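Local coordinates for protein aryl acylamidase (bacterium CSBL00001, PDB 4YJ6) that probably hydrolyses the amide bond of N-acylated aryl amines, as an aryl acylamidase of the amidase signature family, at residues V48-Y53 against P91-T96; W194-G199 against S481-Y486; A397-C402 against S443-A448. One frame throughout, in Å; residues are numbered along the deposited sequence.

Contact 1: residues V48-Y53 against P91-T96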
ATOM      1  N   VAL A  48     -14.002  -3.301  -5.028  1.00 14.24           N
ATOM      2  CA  VAL A  48     -14.254  -4.566  -4.322  1.00 13.48           C
ATOM      3  C   VAL A  48     -14.312  -5.725  -5.302  1.00 16.50           C
ATOM      4  O   VAL A  48     -14.994  -5.641  -6.323  1.00 18.63           O
ATOM      5  CB  VAL A  48     -15.565  -4.456  -3.493  1.00 14.76           C
ATOM      6  CG1 VAL A  48     -15.920  -5.803  -2.827  1.00 15.93           C
ATOM      7  CG2 VAL A  48     -15.445  -3.345  -2.466  1.00 16.73           C
ATOM      8  N   VAL A  49     -13.576  -6.795  -5.021  1.00 13.93           N
ATOM      9  CA  VAL A  49     -13.580  -7.954  -5.888  1.00 14.53           C
ATOM     10  C   VAL A  49     -14.165  -9.203  -5.222  1.00 16.48           C
ATOM     11  O   VAL A  49     -14.456 -10.186  -5.909  1.00 17.20           O
ATOM     12  CB  VAL A  49     -12.165  -8.271  -6.434  1.00 15.41           C
ATOM     13  CG1 VAL A  49     -11.670  -7.084  -7.253  1.00 15.55           C
ATOM     14  CG2 VAL A  49     -11.175  -8.601  -5.291  1.00 16.27           C
ATOM     15  N   TYR A  50     -14.333  -9.181  -3.908  1.00 15.14           N
ATOM     16  CA  TYR A  50     -15.012 -10.290  -3.196  1.00 14.30           C
ATOM     17  C   TYR A  50     -15.767  -9.684  -2.026  1.00 15.27           C
ATOM     18  O   TYR A  50     -15.226  -8.815  -1.323  1.00 13.90           O
ATOM     19  CB  TYR A  50     -13.997 -11.322  -2.670  1.00 15.07           C
ATOM     20  CG  TYR A  50     -14.635 -12.397  -1.814  1.00 15.39           C
ATOM     21  CD1 TYR A  50     -15.537 -13.296  -2.373  1.00 17.69           C
ATOM     22  CD2 TYR A  50     -14.316 -12.529  -0.450  1.00 15.55           C
ATOM     23  CE1 TYR A  50     -16.131 -14.276  -1.607  1.00 21.33           C
ATOM     24  CE2 TYR A  50     -14.909 -13.536   0.329  1.00 18.03           C
ATOM     25  CZ  TYR A  50     -15.807 -14.396  -0.274  1.00 19.68           C
ATOM     26  OH  TYR A  50     -16.409 -15.398   0.460  1.00 23.38           O
ATOM     27  N   LYS A  51     -17.006 -10.137  -1.802  1.00 14.88           N
ATOM     28  CA  LYS A  51     -17.805  -9.644  -0.699  1.00 15.24           C
ATOM     29  C   LYS A  51     -18.026 -10.797   0.259  1.00 14.31           C
ATOM     30  O   LYS A  51     -18.460 -11.884  -0.163  1.00 15.93           O
ATOM     31  CB  LYS A  51     -19.145  -9.107  -1.220  1.00 16.59           C
ATOM     32  CG  LYS A  51     -18.959  -7.887  -2.111  1.00 17.78           C
ATOM     33  CD  LYS A  51     -20.220  -7.508  -2.913  1.00 20.11           C
ATOM     34  CE  LYS A  51     -19.956  -6.230  -3.730  1.00 23.67           C
ATOM     35  NZ  LYS A  51     -21.159  -5.790  -4.519  1.00 27.25           N
ATOM     36  N   ALA A  52     -17.696 -10.566   1.530  1.00 12.81           N
ATOM     37  CA  ALA A  52     -17.841 -11.583   2.583  1.00 14.26           C
ATOM     38  C   ALA A  52     -18.871 -11.083   3.601  1.00 13.97           C
ATOM     39  O   ALA A  52     -18.643 -11.092   4.819  1.00 15.03           O
ATOM     40  CB  ALA A  52     -16.495 -11.848   3.279  1.00 17.04           C
ATOM     41  N   TYR A  53     -20.017 -10.683   3.089  1.00 13.30           N
ATOM     42  CA  TYR A  53     -20.974  -9.990   3.921  1.00 14.35           C
ATOM     43  C   TYR A  53     -21.510 -10.902   5.021  1.00 12.99           C
ATOM     44  O   TYR A  53     -21.650 -10.491   6.178  1.00 12.88           O
ATOM     45  CB  TYR A  53     -22.123  -9.476   3.062  1.00 13.57           C
ATOM     46  CG  TYR A  53     -21.772  -8.355   2.118  1.00 14.94           C
ATOM     47  CD1 TYR A  53     -20.525  -7.714   2.169  1.00 12.63           C
ATOM     48  CD2 TYR A  53     -22.700  -7.911   1.183  1.00 17.15           C
ATOM     49  CE1 TYR A  53     -20.247  -6.634   1.317  1.00 16.17           C
ATOM     50  CE2 TYR A  53     -22.416  -6.842   0.336  1.00 17.79           C
ATOM     51  CZ  TYR A  53     -21.184  -6.219   0.412  1.00 17.44           C
ATOM     52  OH  TYR A  53     -20.892  -5.161  -0.434  1.00 17.55           O
ATOM     53  N   PRO A  91      -8.748 -18.462   5.217  1.00 16.03           N
ATOM     54  CA  PRO A  91      -9.408 -19.750   4.939  1.00 18.80           C
ATOM     55  C   PRO A  91     -10.821 -19.607   4.359  1.00 19.69           C
ATOM     56  O   PRO A  91     -11.641 -18.840   4.883  1.00 18.12           O
ATOM     57  CB  PRO A  91      -9.394 -20.430   6.301  1.00 22.03           C
ATOM     58  CG  PRO A  91      -8.097 -19.939   6.920  1.00 20.75           C
ATOM     59  CD  PRO A  91      -8.052 -18.454   6.513  1.00 17.88           C
ATOM     60  N   GLY A  92     -11.080 -20.304   3.247  1.00 17.74           N
ATOM     61  CA  GLY A  92     -12.376 -20.236   2.593  1.00 17.37           C
ATOM     62  C   GLY A  92     -12.596 -19.067   1.645  1.00 21.21           C
ATOM     63  O   GLY A  92     -13.619 -19.016   0.964  1.00 20.99           O
ATOM     64  N   TRP A  93     -11.640 -18.136   1.564  1.00 15.06           N
ATOM     65  CA  TRP A  93     -11.803 -16.970   0.709  1.00 17.87           C
ATOM     66  C   TRP A  93     -11.060 -17.168  -0.615  1.00 17.41           C
ATOM     67  O   TRP A  93     -10.135 -17.978  -0.706  1.00 16.69           O
ATOM     68  CB  TRP A  93     -11.234 -15.725   1.396  1.00 16.15           C
ATOM     69  CG  TRP A  93     -12.099 -15.182   2.512  1.00 18.88           C
ATOM     70  CD1 TRP A  93     -12.924 -15.889   3.365  1.00 20.77           C
ATOM     71  CD2 TRP A  93     -12.224 -13.814   2.871  1.00 16.71           C
ATOM     72  NE1 TRP A  93     -13.553 -15.013   4.246  1.00 18.88           N
ATOM     73  CE2 TRP A  93     -13.140 -13.736   3.956  1.00 17.51           C
ATOM     74  CE3 TRP A  93     -11.645 -12.636   2.385  1.00 16.74           C
ATOM     75  CZ2 TRP A  93     -13.479 -12.523   4.561  1.00 16.39           C
ATOM     76  CZ3 TRP A  93     -11.994 -11.418   2.979  1.00 15.70           C
ATOM     77  CH2 TRP A  93     -12.891 -11.376   4.073  1.00 15.28           C
ATOM     78  N   PRO A  94     -11.476 -16.439  -1.645  1.00 16.64           N
ATOM     79  CA  PRO A  94     -10.782 -16.613  -2.929  1.00 16.38           C
ATOM     80  C   PRO A  94      -9.409 -15.980  -2.894  1.00 15.86           C
ATOM     81  O   PRO A  94      -9.058 -15.263  -1.953  1.00 14.86           O
ATOM     82  CB  PRO A  94     -11.694 -15.902  -3.943  1.00 20.29           C
ATOM     83  CG  PRO A  94     -12.576 -15.022  -3.154  1.00 20.09           C
ATOM     84  CD  PRO A  94     -12.638 -15.533  -1.741  1.00 16.91           C
ATOM     85  N   SER A  95      -8.619 -16.278  -3.909  1.00 14.99           N
ATOM     86  CA  SER A  95      -7.346 -15.593  -4.106  1.00 16.06           C
ATOM     87  C   SER A  95      -7.018 -15.665  -5.587  1.00 15.40           C
ATOM     88  O   SER A  95      -6.670 -16.726  -6.078  1.00 17.67           O
ATOM     89  CB  SER A  95      -6.251 -16.287  -3.285  1.00 15.25           C
ATOM     90  OG  SER A  95      -4.985 -15.632  -3.526  1.00 17.69           O
ATOM     91  N   THR A  96      -7.130 -14.546  -6.300  1.00 14.22           N
ATOM     92  CA  THR A  96      -6.936 -14.579  -7.746  1.00 14.27           C
ATOM     93  C   THR A  96      -5.622 -13.952  -8.187  1.00 15.60           C
ATOM     94  O   THR A  96      -5.386 -13.829  -9.387  1.00 13.90           O
ATOM     95  CB  THR A  96      -8.096 -13.883  -8.495  1.00 15.88           C
ATOM     96  OG1 THR A  96      -8.046 -12.462  -8.323  1.00 14.76           O
ATOM     97  CG2 THR A  96      -9.452 -14.402  -7.997  1.00 16.14           C
TER
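Trp93 NE1 is hydrogen-bonded to Glu55 OE1 on helix 53-69, and the indole held by this bond packs against Tyr50 and Ala52 of the opposing segment. Tyr50 belongs to a classic beta bulge: Val49 and Tyr50 both face Gln130 of strand 126-131, the central strand of a three-stranded mixed sheet in which strand 48-51 lies at one border. The contact therefore fastens a border strand of this sheet to the loop that follows strand 80-84. Tyr50 and Trp93 form a T-shaped pair, the tyrosine giving its edge and the indole its face; the phenol ring and the five-membered ring have centroids 5.2 Å apart and planes inclined at 61°. Leading this approach is Tyr50 CE2, which lies 3.7 Å from Trp93 CD2. Pro94 then closes over the phenol ring in a CH-pi contact, its CD 3.4 Å from the Tyr50 ring centroid and only 1° off the ring normal, while Pro94 CG leans to one side, 3.5 Å from Tyr50 CD1. With CG of Tyr50 anti to the backbone N (chi1 174°), the ring extends from the strand between this proline and its own backbone: Ala52 N lies beyond the opposite face, toward the rim. The Pro94 carbonyl is in turn hydrogen-bonded to Gln130 NE2, so the residue facing the bulge also holds the loop. At the far end of the indole, Ala52, the N-cap residue of helix 53-69, presses its methyl CB to 3.3 Å from Trp93 CZ2, a tight apolar approach.

Contact 2: residues W194-G199 against S481-Y486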
ATOM      1  N   TRP A 194      -1.842   8.848  -5.084  1.00 10.97           N
ATOM      2  CA  TRP A 194      -2.823   9.288  -6.092  1.00 13.63           C
ATOM      3  C   TRP A 194      -4.245   9.504  -5.564  1.00 15.32           C
ATOM      4  O   TRP A 194      -5.092   9.935  -6.329  1.00 13.30           O
ATOM      5  CB  TRP A 194      -2.882   8.274  -7.237  1.00 14.70           C
ATOM      6  CG  TRP A 194      -1.768   8.408  -8.251  1.00 11.96           C
ATOM      7  CD1 TRP A 194      -0.718   9.293  -8.219  1.00 13.83           C
ATOM      8  CD2 TRP A 194      -1.604   7.631  -9.446  1.00 14.20           C
ATOM      9  NE1 TRP A 194       0.083   9.105  -9.326  1.00 14.42           N
ATOM     10  CE2 TRP A 194      -0.437   8.110 -10.099  1.00 14.82           C
ATOM     11  CE3 TRP A 194      -2.345   6.601 -10.048  1.00 13.95           C
ATOM     12  CZ2 TRP A 194       0.026   7.569 -11.297  1.00 15.04           C
ATOM     13  CZ3 TRP A 194      -1.884   6.060 -11.251  1.00 15.45           C
ATOM     14  CH2 TRP A 194      -0.698   6.546 -11.853  1.00 14.57           C
ATOM     15  N   THR A 195      -4.531   9.157  -4.306  1.00 12.83           N
ATOM     16  CA  THR A 195      -5.909   9.259  -3.772  1.00 12.11           C
ATOM     17  C   THR A 195      -6.035  10.087  -2.497  1.00 12.90           C
ATOM     18  O   THR A 195      -7.068  10.035  -1.823  1.00 12.89           O
ATOM     19  CB  THR A 195      -6.525   7.859  -3.496  1.00 13.62           C
ATOM     20  OG1 THR A 195      -5.696   7.182  -2.554  1.00 11.98           O
ATOM     21  CG2 THR A 195      -6.620   7.062  -4.771  1.00 12.62           C
ATOM     22  N   ASN A 196      -5.016  10.878  -2.165  1.00 11.08           N
ATOM     23  CA  ASN A 196      -5.113  11.768  -0.999  1.00 12.38           C
ATOM     24  C   ASN A 196      -5.293  10.952   0.275  1.00 13.07           C
ATOM     25  O   ASN A 196      -5.964  11.393   1.186  1.00 12.41           O
ATOM     26  CB  ASN A 196      -6.311  12.772  -1.136  1.00 13.40           C
ATOM     27  CG  ASN A 196      -6.192  13.956  -0.218  1.00 12.42           C
ATOM     28  OD1 ASN A 196      -5.225  14.710  -0.310  1.00 14.15           O
ATOM     29  ND2 ASN A 196      -7.183  14.158   0.649  1.00 13.91           N
ATOM     30  N   THR A 197      -4.700   9.757   0.328  1.00 11.69           N
ATOM     31  CA  THR A 197      -4.732   8.983   1.560  1.00 12.80           C
ATOM     32  C   THR A 197      -3.330   8.748   2.108  1.00 12.72           C
ATOM     33  O   THR A 197      -2.329   9.024   1.444  1.00 10.12           O
ATOM     34  CB  THR A 197      -5.483   7.672   1.360  1.00 11.70           C
ATOM     35  OG1 THR A 197      -4.978   6.987   0.205  1.00 11.42           O
ATOM     36  CG2 THR A 197      -7.001   7.968   1.149  1.00 13.29           C
ATOM     37  N   TYR A 198      -3.277   8.322   3.368  1.00 11.02           N
ATOM     38  CA  TYR A 198      -1.998   8.117   4.040  1.00 11.82           C
ATOM     39  C   TYR A 198      -1.628   6.647   3.960  1.00 11.15           C
ATOM     40  O   TYR A 198      -2.393   5.780   4.401  1.00 11.37           O
ATOM     41  CB  TYR A 198      -2.156   8.564   5.477  1.00 10.08           C
ATOM     42  CG  TYR A 198      -0.891   8.412   6.314  1.00 10.85           C
ATOM     43  CD1 TYR A 198       0.212   9.251   6.102  1.00 10.15           C
ATOM     44  CD2 TYR A 198      -0.803   7.444   7.310  1.00 11.83           C
ATOM     45  CE1 TYR A 198       1.350   9.136   6.879  1.00 10.34           C
ATOM     46  CE2 TYR A 198       0.339   7.305   8.081  1.00 10.42           C
ATOM     47  CZ  TYR A 198       1.411   8.147   7.860  1.00 12.29           C
ATOM     48  OH  TYR A 198       2.527   8.013   8.622  1.00 11.36           O
ATOM     49  N   GLY A 199      -0.461   6.347   3.397  1.00 11.05           N
ATOM     50  CA  GLY A 199      -0.065   4.960   3.210  1.00 10.41           C
ATOM     51  C   GLY A 199       1.188   4.709   4.014  1.00 11.39           C
ATOM     52  O   GLY A 199       2.213   5.341   3.737  1.00 10.46           O
ATOM     53  N   SER A 481      -0.449  21.091   7.694  1.00 14.56           N
ATOM     54  CA  SER A 481      -0.842  21.101   6.289  1.00 14.78           C
ATOM     55  C   SER A 481      -1.896  20.031   6.035  1.00 15.64           C
ATOM     56  O   SER A 481      -1.650  19.033   5.352  1.00 15.97           O
ATOM     57  CB  SER A 481       0.414  20.851   5.423  1.00 18.09           C
ATOM     58  OG  SER A 481       0.132  20.858   4.015  1.00 18.95           O
ATOM     59  N   PRO A 482      -3.091  20.233   6.594  1.00 15.15           N
ATOM     60  CA  PRO A 482      -4.140  19.230   6.472  1.00 17.30           C
ATOM     61  C   PRO A 482      -4.555  18.947   5.042  1.00 18.25           C
ATOM     62  O   PRO A 482      -4.464  19.809   4.152  1.00 18.36           O
ATOM     63  CB  PRO A 482      -5.315  19.827   7.260  1.00 18.58           C
ATOM     64  CG  PRO A 482      -5.000  21.286   7.417  1.00 18.45           C
ATOM     65  CD  PRO A 482      -3.501  21.388   7.419  1.00 18.22           C
ATOM     66  N   TRP A 483      -5.004  17.711   4.836  1.00 14.49           N
ATOM     67  CA  TRP A 483      -5.497  17.266   3.554  1.00 15.29           C
ATOM     68  C   TRP A 483      -6.956  16.811   3.626  1.00 14.32           C
ATOM     69  O   TRP A 483      -7.535  16.459   2.605  1.00 14.79           O
ATOM     70  CB  TRP A 483      -4.636  16.125   3.002  1.00 14.52           C
ATOM     71  CG  TRP A 483      -4.618  14.867   3.873  1.00 13.48           C
ATOM     72  CD1 TRP A 483      -5.568  13.878   3.927  1.00 14.21           C
ATOM     73  CD2 TRP A 483      -3.569  14.475   4.757  1.00 12.24           C
ATOM     74  NE1 TRP A 483      -5.164  12.888   4.809  1.00 12.53           N
ATOM     75  CE2 TRP A 483      -3.948  13.228   5.333  1.00 11.88           C
ATOM     76  CE3 TRP A 483      -2.348  15.054   5.131  1.00 12.14           C
ATOM     77  CZ2 TRP A 483      -3.153  12.559   6.270  1.00 14.59           C
ATOM     78  CZ3 TRP A 483      -1.539  14.373   6.056  1.00 13.30           C
ATOM     79  CH2 TRP A 483      -1.963  13.134   6.620  1.00 12.54           C
ATOM     80  N   SER A 484      -7.544  16.839   4.812  1.00 14.32           N
ATOM     81  CA  SER A 484      -8.908  16.307   4.961  1.00 17.86           C
ATOM     82  C   SER A 484      -9.915  17.107   4.138  1.00 17.23           C
ATOM     83  O   SER A 484     -10.908  16.570   3.668  1.00 16.82           O
ATOM     84  CB  SER A 484      -9.320  16.292   6.437  1.00 19.82           C
ATOM     85  OG  SER A 484      -9.327  17.612   6.935  1.00 24.54           O
ATOM     86  N   GLN A 485      -9.662  18.411   3.963  1.00 17.80           N
ATOM     87  CA  GLN A 485     -10.594  19.227   3.191  1.00 20.01           C
ATOM     88  C   GLN A 485     -10.715  18.721   1.770  1.00 18.99           C
ATOM     89  O   GLN A 485     -11.754  18.880   1.148  1.00 21.07           O
ATOM     90  CB  GLN A 485     -10.165  20.712   3.170  1.00 19.60           C
ATOM     91  CG  GLN A 485      -8.912  20.982   2.377  1.00 22.14           C
ATOM     92  CD  GLN A 485      -7.641  20.801   3.185  1.00 23.06           C
ATOM     93  OE1 GLN A 485      -7.654  20.329   4.337  1.00 21.60           O
ATOM     94  NE2 GLN A 485      -6.529  21.220   2.598  1.00 24.21           N
ATOM     95  N   TYR A 486      -9.663  18.106   1.225  1.00 16.74           N
ATOM     96  CA  TYR A 486      -9.744  17.646  -0.155  1.00 16.05           C
ATOM     97  C   TYR A 486     -10.736  16.477  -0.349  1.00 15.32           C
ATOM     98  O   TYR A 486     -11.166  16.208  -1.477  1.00 16.89           O
ATOM     99  CB  TYR A 486      -8.372  17.222  -0.669  1.00 15.96           C
ATOM    100  CG  TYR A 486      -7.304  18.314  -0.551  1.00 18.13           C
ATOM    101  CD1 TYR A 486      -7.516  19.595  -1.048  1.00 20.13           C
ATOM    102  CD2 TYR A 486      -6.095  18.047   0.078  1.00 17.32           C
ATOM    103  CE1 TYR A 486      -6.534  20.591  -0.919  1.00 20.98           C
ATOM    104  CE2 TYR A 486      -5.109  19.016   0.209  1.00 18.49           C
ATOM    105  CZ  TYR A 486      -5.339  20.290  -0.284  1.00 18.51           C
ATOM    106  OH  TYR A 486      -4.346  21.219  -0.137  1.00 21.81           O
TER
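Asn196 and Trp483 bring their backbones nearest, CA to CA 7.1 Å, where a Schellman motif with positive phi at Asn196 ends helix 190-195 and the chain from helix 467-480 turns into a short 3-10 segment. The Asn196 side chain spans the gap: ND2 donates to Trp483 O over 3.0 Å, almost straight at 167°. The acceptor lies in the plane of the amide, yet the donor stands 40° above the carbonyl plane. Tyr486 N, closing the first 3-10 turn, reaches that same Trp483 O from the opposite face at 3.0 Å, so two N-H groups grip one carbonyl. CG of Asn196 is anti to its backbone N (chi1 -162°), which carries the amide out between Trp483 and Tyr486, perpendicular to the indole plane. Its other end, OD1, rests 3.5 Å from Tyr486 CD2 and 3.6 Å from Trp483 CB. The contact thus joins the helix-to-strand turn before strand 198-201, inside the large mixed sheet of the amidase fold, to the C-terminal part of the chain. Replacing Asn196 with an alanine would probably leave Trp483 O with Tyr486 N as its sole donor of the two and open a gap between the indole and the tyrosine. At the start of strand 198-201, Tyr198 CB lies 4.2 Å from Trp483 CZ2, the indole being fixed at its polar end by Trp483 NE1 bonding to Arg229 O. Gln485 folds back, its NE2 bonded to Pro482 O at 2.9 Å and placed over the rim of one face of the Tyr486 ring.

Contact 3: residues A397-C402 against S443-A448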
ATOM      1  N   ALA A 397      10.794  13.204  -0.156  1.00 12.10           N
ATOM      2  CA  ALA A 397      10.839  13.119  -1.621  1.00 12.06           C
ATOM      3  C   ALA A 397       9.402  13.096  -2.101  1.00 12.94           C
ATOM      4  O   ALA A 397       8.507  12.884  -1.305  1.00 12.38           O
ATOM      5  CB  ALA A 397      11.601  11.826  -2.070  1.00 13.00           C
ATOM      6  N   PRO A 398       9.156  13.326  -3.402  1.00 11.33           N
ATOM      7  CA  PRO A 398       7.807  13.051  -3.898  1.00 11.46           C
ATOM      8  C   PRO A 398       7.596  11.543  -3.849  1.00 12.24           C
ATOM      9  O   PRO A 398       8.532  10.794  -4.119  1.00 12.32           O
ATOM     10  CB  PRO A 398       7.833  13.514  -5.375  1.00 11.70           C
ATOM     11  CG  PRO A 398       9.165  14.306  -5.531  1.00 11.56           C
ATOM     12  CD  PRO A 398      10.095  13.694  -4.481  1.00 13.89           C
ATOM     13  N   THR A 399       6.389  11.090  -3.541  1.00 12.69           N
ATOM     14  CA  THR A 399       6.145   9.641  -3.572  1.00  9.95           C
ATOM     15  C   THR A 399       6.332   9.092  -4.982  1.00 12.53           C
ATOM     16  O   THR A 399       6.919   8.031  -5.157  1.00 10.97           O
ATOM     17  CB  THR A 399       4.714   9.356  -3.096  1.00 11.23           C
ATOM     18  OG1 THR A 399       4.548  10.013  -1.840  1.00 10.51           O
ATOM     19  CG2 THR A 399       4.434   7.832  -2.959  1.00 11.38           C
ATOM     20  N   LEU A 400       5.821   9.836  -5.977  1.00 11.94           N
ATOM     21  CA  LEU A 400       5.761   9.371  -7.345  1.00 11.33           C
ATOM     22  C   LEU A 400       6.241  10.441  -8.318  1.00 11.50           C
ATOM     23  O   LEU A 400       6.187  11.630  -8.013  1.00 12.72           O
ATOM     24  CB  LEU A 400       4.323   9.053  -7.744  1.00 11.74           C
ATOM     25  CG  LEU A 400       3.644   8.047  -6.827  1.00 10.99           C
ATOM     26  CD1 LEU A 400       2.179   7.916  -7.223  1.00 10.95           C
ATOM     27  CD2 LEU A 400       4.383   6.717  -6.972  1.00 11.77           C
ATOM     28  N   ALA A 401       6.666   9.991  -9.493  1.00 13.64           N
ATOM     29  CA  ALA A 401       7.217  10.915 -10.508  1.00 12.56           C
ATOM     30  C   ALA A 401       6.141  11.539 -11.402  1.00 17.04           C
ATOM     31  O   ALA A 401       6.469  12.434 -12.200  1.00 14.67           O
ATOM     32  CB  ALA A 401       8.201  10.178 -11.371  1.00 12.97           C
ATOM     33  N   CYS A 402       4.902  11.061 -11.315  1.00 13.89           N
ATOM     34  CA  CYS A 402       3.832  11.571 -12.190  1.00 14.56           C
ATOM     35  C   CYS A 402       2.463  11.513 -11.523  1.00 18.07           C
ATOM     36  O   CYS A 402       2.261  10.821 -10.515  1.00 15.19           O
ATOM     37  CB  CYS A 402       3.782  10.786 -13.506  1.00 13.81           C
ATOM     38  SG  CYS A 402       3.462   8.985 -13.303  1.00 16.60           S
ATOM     39  N   SER A 443       8.670   4.061   5.423  1.00  8.93           N
ATOM     40  CA  SER A 443       8.306   5.316   4.796  1.00 10.39           C
ATOM     41  C   SER A 443       6.790   5.420   4.727  1.00 10.19           C
ATOM     42  O   SER A 443       6.095   4.407   4.783  1.00 10.34           O
ATOM     43  CB  SER A 443       8.913   5.421   3.378  1.00 11.21           C
ATOM     44  OG  SER A 443       8.344   4.471   2.478  1.00 10.15           O
ATOM     45  N   ALA A 444       6.286   6.641   4.588  1.00  9.74           N
ATOM     46  CA  ALA A 444       4.843   6.804   4.446  1.00  9.25           C
ATOM     47  C   ALA A 444       4.583   7.869   3.401  1.00 10.90           C
ATOM     48  O   ALA A 444       5.306   8.849   3.328  1.00 11.51           O
ATOM     49  CB  ALA A 444       4.216   7.209   5.790  1.00  9.99           C
ATOM     50  N   SER A 445       3.546   7.664   2.601  1.00 11.58           N
ATOM     51  CA  SER A 445       3.107   8.702   1.680  1.00 11.26           C
ATOM     52  C   SER A 445       2.079   9.587   2.396  1.00 12.65           C
ATOM     53  O   SER A 445       1.042   9.093   2.833  1.00 11.34           O
ATOM     54  CB  SER A 445       2.505   8.117   0.412  1.00 12.88           C
ATOM     55  OG  SER A 445       2.158   9.192  -0.479  1.00 12.58           O
ATOM     56  N   VAL A 446       2.379  10.886   2.490  1.00 10.72           N
ATOM     57  CA  VAL A 446       1.456  11.879   3.047  1.00 12.01           C
ATOM     58  C   VAL A 446       0.862  12.757   1.934  1.00 11.83           C
ATOM     59  O   VAL A 446       1.582  13.256   1.071  1.00 11.79           O
ATOM     60  CB  VAL A 446       2.117  12.826   4.111  1.00 13.45           C
ATOM     61  CG1 VAL A 446       2.527  12.022   5.342  1.00 17.65           C
ATOM     62  CG2 VAL A 446       3.353  13.576   3.570  1.00 15.67           C
ATOM     63  N   PRO A 447      -0.446  12.987   1.976  1.00 10.09           N
ATOM     64  CA  PRO A 447      -1.056  13.825   0.937  1.00 10.20           C
ATOM     65  C   PRO A 447      -0.461  15.217   0.990  1.00 12.96           C
ATOM     66  O   PRO A 447      -0.475  15.842   2.048  1.00 13.39           O
ATOM     67  CB  PRO A 447      -2.549  13.849   1.360  1.00 11.81           C
ATOM     68  CG  PRO A 447      -2.751  12.451   1.999  1.00 12.26           C
ATOM     69  CD  PRO A 447      -1.447  12.217   2.755  1.00 12.05           C
ATOM     70  N   ALA A 448       0.065  15.688  -0.140  1.00 11.88           N
ATOM     71  CA  ALA A 448       0.762  16.974  -0.161  1.00 14.85           C
ATOM     72  C   ALA A 448      -0.080  18.066  -0.792  1.00 17.37           C
ATOM     73  O   ALA A 448       0.369  19.203  -0.848  1.00 17.27           O
ATOM     74  CB  ALA A 448       2.080  16.832  -0.934  1.00 14.87           C
TER
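No flat side chain takes part where Thr399 and Ser445 meet; the contact is between two small hydroxyl side chains, the threonine also bringing a methyl, with neither ring faces nor edges involved. Thr399 OG1 and Ser445 OG are hydrogen-bonded at 2.9 Å, and either hydroxyl could be the donor. Beside this bond the threonine methyl lies against the serine, CG2 of Thr399 being 3.6 Å from Ser445 OG and 3.9 Å from Ser445 CB. The threonine therefore meets its partner with both branches: OG1 is anti to the carbonyl carbon (chi1 -52°) and CG2 anti to the backbone N. Ser445 OG, anti to its backbone N, ends beside Thr399 OG1. In the eight-stranded mixed sheet of this amidase, strand 454-462 comes between strands 394-398 and 443-451, and Thr399 sits just past the end of the first, where the chain leaves the sheet. The hydroxyl pair thus ties the loop leaving strand 394-398 to strand 443-451, two places over in the sheet, with the two CA atoms 6.1 Å apart. Both residues are buried, and Ala193 of helix 190-195 packs on both side chains. Thr399 also keeps a backbone hydrogen bond to Gly457, and its side chain touches Leu459 of the intervening strand.

Overall arrangement
From the N terminus, contact 1 comes first, closing a loop that holds helix 53-69 and strand 80-84, and tying edge strand 48-51 of the small sheet to the loop after strand 80-84. Contact 2 opens later, at 194-199, and closes at 481-486, near the C terminus; contact 3, between 397-402 and 443-448, falls wholly within that long span. Contacts 2 and 3 have centres 11 Å apart and meet in the large sheet, where strands 198-201 and 443-451 are neighbours: Gly199 O lies 2.9 Å from Ser445 N, a probable hydrogen bond. Contact 1 stands apart, its centre about 30 Å from that of contact 3, on the opposite side of the chain's centre.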